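Local coordinates for uncharacterized protein (Legionella pneumophila subsp. pneumophila, PDB 4HFV), which is a putative Dot/Icm type IV secretion effector whose molecular activity is not established, at residues L175-E178 with I179-A183. Sequence-based numbering, arbitrary orientation.
Sequences LRHE and IIIAA
The His177 imidazole and the side chain of Ile181 run out from the helix next to each other, one turn apart. Ile181 CG1 meets the ring obliquely, with CD2 and NE2 of His177 both 3.8 Å from it, and the same methylene sits 3.3 Å from His177 O. With CG anti to the backbone N (chi1 -176°), the ring stands outward beside its own carbonyl carbon, its CD2 and NE2 side nearest Ile181. Histidine suits this partly exposed place, packing against Ile181 while keeping polar nitrogens; Leu166 of the second subunit packs on both residues. The beta-branched isoleucines set CG1 beside the backbone N and CG2 anti to it, so neither branch runs into the preceding turn: Ile179 CG1 rests 3.4 Å from Leu175 O. Ile181 alone bends at chi2 (-66°), which swings CD1 aside from the imidazole. Buried Ile179 and Ile180 meet Pro144 and Leu166 of the second subunit respectively. Glu178 extends beyond CG, and its OE2 forms a salt bridge with Lys174. Four i to i+4 backbone bonds join the turns, the most bent, Ala182 N to Glu178 O, at 145°. This is a regular alpha helix, 161-188, set against helix 120-136 (Leu175 on Leu123) and the second subunit; exposed Arg176 donates from NH1 to a succinate, probably from the crystallisation liquor, in a site with Ser169 and His173.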
ATOM      1  N   LEU A 175       4.070  -3.665   7.726  1.00 17.26           N
ATOM      2  CA  LEU A 175       3.100  -4.500   8.424  1.00 16.64           C
ATOM      3  C   LEU A 175       2.411  -5.496   7.483  1.00 15.18           C
ATOM      4  O   LEU A 175       2.331  -6.714   7.799  1.00 13.70           O
ATOM      5  CB  LEU A 175       2.094  -3.631   9.214  1.00 14.24           C
ATOM      6  CG  LEU A 175       2.646  -2.899  10.452  1.00 12.98           C
ATOM      7  CD1 LEU A 175       1.691  -1.788  10.808  1.00 16.18           C
ATOM      8  CD2 LEU A 175       2.819  -3.841  11.625  1.00 14.75           C
ATOM      9  N   ARG A 176       1.979  -5.037   6.306  1.00 14.93           N
ATOM     10  CA  ARG A 176       1.373  -5.925   5.327  1.00 14.15           C
ATOM     11  C   ARG A 176       2.353  -6.981   4.838  1.00 16.15           C
ATOM     12  O   ARG A 176       1.976  -8.151   4.679  1.00 15.07           O
ATOM     13  CB  ARG A 176       0.774  -5.134   4.153  1.00 17.06           C
ATOM     14  CG  ARG A 176      -0.507  -4.491   4.560  1.00 15.27           C
ATOM     15  CD  ARG A 176      -1.177  -3.686   3.506  1.00 23.40           C
ATOM     16  NE  ARG A 176      -2.355  -3.003   4.062  1.00 25.17           N
ATOM     17  CZ  ARG A 176      -2.963  -1.981   3.455  1.00 23.09           C
ATOM     18  NH1 ARG A 176      -2.524  -1.559   2.280  1.00 20.54           N
ATOM     19  NH2 ARG A 176      -4.013  -1.390   4.005  1.00 21.88           N
ATOM     20  N   HIS A 177       3.619  -6.587   4.671  1.00 13.48           N
ATOM     21  CA  HIS A 177       4.679  -7.546   4.350  1.00 15.32           C
ATOM     22  C   HIS A 177       4.744  -8.646   5.416  1.00 16.27           C
ATOM     23  O   HIS A 177       4.768  -9.846   5.106  1.00 17.63           O
ATOM     24  CB  HIS A 177       6.009  -6.802   4.205  1.00 15.98           C
ATOM     25  CG  HIS A 177       7.155  -7.660   3.774  1.00 37.50           C
ATOM     26  ND1 HIS A 177       7.612  -7.688   2.474  1.00 33.53           N
ATOM     27  CD2 HIS A 177       7.949  -8.506   4.471  1.00 32.63           C
ATOM     28  CE1 HIS A 177       8.632  -8.525   2.385  1.00 36.88           C
ATOM     29  NE2 HIS A 177       8.855  -9.039   3.581  1.00 34.50           N
ATOM     30  N   GLU A 178       4.756  -8.233   6.682  1.00 15.79           N
ATOM     31  CA  GLU A 178       4.933  -9.190   7.772  1.00 17.01           C
ATOM     32  C   GLU A 178       3.757 -10.140   7.890  1.00 17.06           C
ATOM     33  O   GLU A 178       3.932 -11.320   8.189  1.00 18.63           O
ATOM     34  CB  GLU A 178       5.170  -8.464   9.096  1.00 22.00           C
ATOM     35  CG  GLU A 178       6.424  -7.634   9.095  1.00 28.22           C
ATOM     36  CD  GLU A 178       6.606  -6.837  10.378  1.00 39.13           C
ATOM     37  OE1 GLU A 178       5.754  -6.963  11.287  1.00 39.19           O
ATOM     38  OE2 GLU A 178       7.610  -6.086  10.472  1.00 42.28           O
ATOM     39  N   ILE A 179       2.562  -9.625   7.646  1.00 15.59           N
ATOM     40  CA  ILE A 179       1.346 -10.436   7.668  1.00 19.88           C
ATOM     41  C   ILE A 179       1.380 -11.533   6.614  1.00 20.71           C
ATOM     42  O   ILE A 179       1.003 -12.698   6.858  1.00 19.71           O
ATOM     43  CB  ILE A 179       0.111  -9.534   7.472  1.00 14.18           C
ATOM     44  CG1 ILE A 179      -0.155  -8.751   8.777  1.00 14.17           C
ATOM     45  CG2 ILE A 179      -1.134 -10.330   7.103  1.00 14.55           C
ATOM     46  CD1 ILE A 179      -1.132  -7.605   8.586  1.00 17.73           C
ATOM     47  N   ILE A 180       1.815 -11.144   5.430  1.00 16.74           N
ATOM     48  CA  ILE A 180       2.034 -12.123   4.339  1.00 18.23           C
ATOM     49  C   ILE A 180       3.045 -13.177   4.734  1.00 20.29           C
ATOM     50  O   ILE A 180       2.804 -14.385   4.579  1.00 21.80           O
ATOM     51  CB  ILE A 180       2.471 -11.405   3.058  1.00 18.02           C
ATOM     52  CG1 ILE A 180       1.251 -10.772   2.388  1.00 20.22           C
ATOM     53  CG2 ILE A 180       3.103 -12.382   2.041  1.00 24.14           C
ATOM     54  CD1 ILE A 180       1.603  -9.629   1.448  1.00 22.49           C
ATOM     55  N   ILE A 181       4.176 -12.737   5.261  1.00 20.60           N
ATOM     56  CA  ILE A 181       5.211 -13.663   5.646  1.00 22.84           C
ATOM     57  C   ILE A 181       4.719 -14.648   6.724  1.00 23.69           C
ATOM     58  O   ILE A 181       5.062 -15.836   6.718  1.00 25.84           O
ATOM     59  CB  ILE A 181       6.474 -12.920   6.145  1.00 23.16           C
ATOM     60  CG1 ILE A 181       7.111 -12.124   4.994  1.00 23.91           C
ATOM     61  CG2 ILE A 181       7.458 -13.925   6.735  1.00 25.76           C
ATOM     62  CD1 ILE A 181       7.682 -12.958   3.884  1.00 26.11           C
ATOM     63  N   ALA A 182       3.922 -14.145   7.658  1.00 22.26           N
ATOM     64  CA  ALA A 182       3.494 -14.961   8.795  1.00 35.32           C
ATOM     65  C   ALA A 182       2.462 -15.988   8.336  1.00 23.92           C
ATOM     66  O   ALA A 182       2.470 -17.120   8.799  1.00 25.82           O
ATOM     67  CB  ALA A 182       2.944 -14.086   9.894  1.00 21.93           C
ATOM     68  N   ALA A 183       1.618 -15.607   7.375  1.00 23.14           N
ATOM     69  CA  ALA A 183       0.643 -16.514   6.782  1.00 23.79           C
ATOM     70  C   ALA A 183       1.327 -17.640   5.990  1.00 30.87           C
ATOM     71  O   ALA A 183       0.895 -18.802   6.035  1.00 27.22           O
ATOM     72  CB  ALA A 183      -0.325 -15.740   5.889  1.00 21.65           C
TER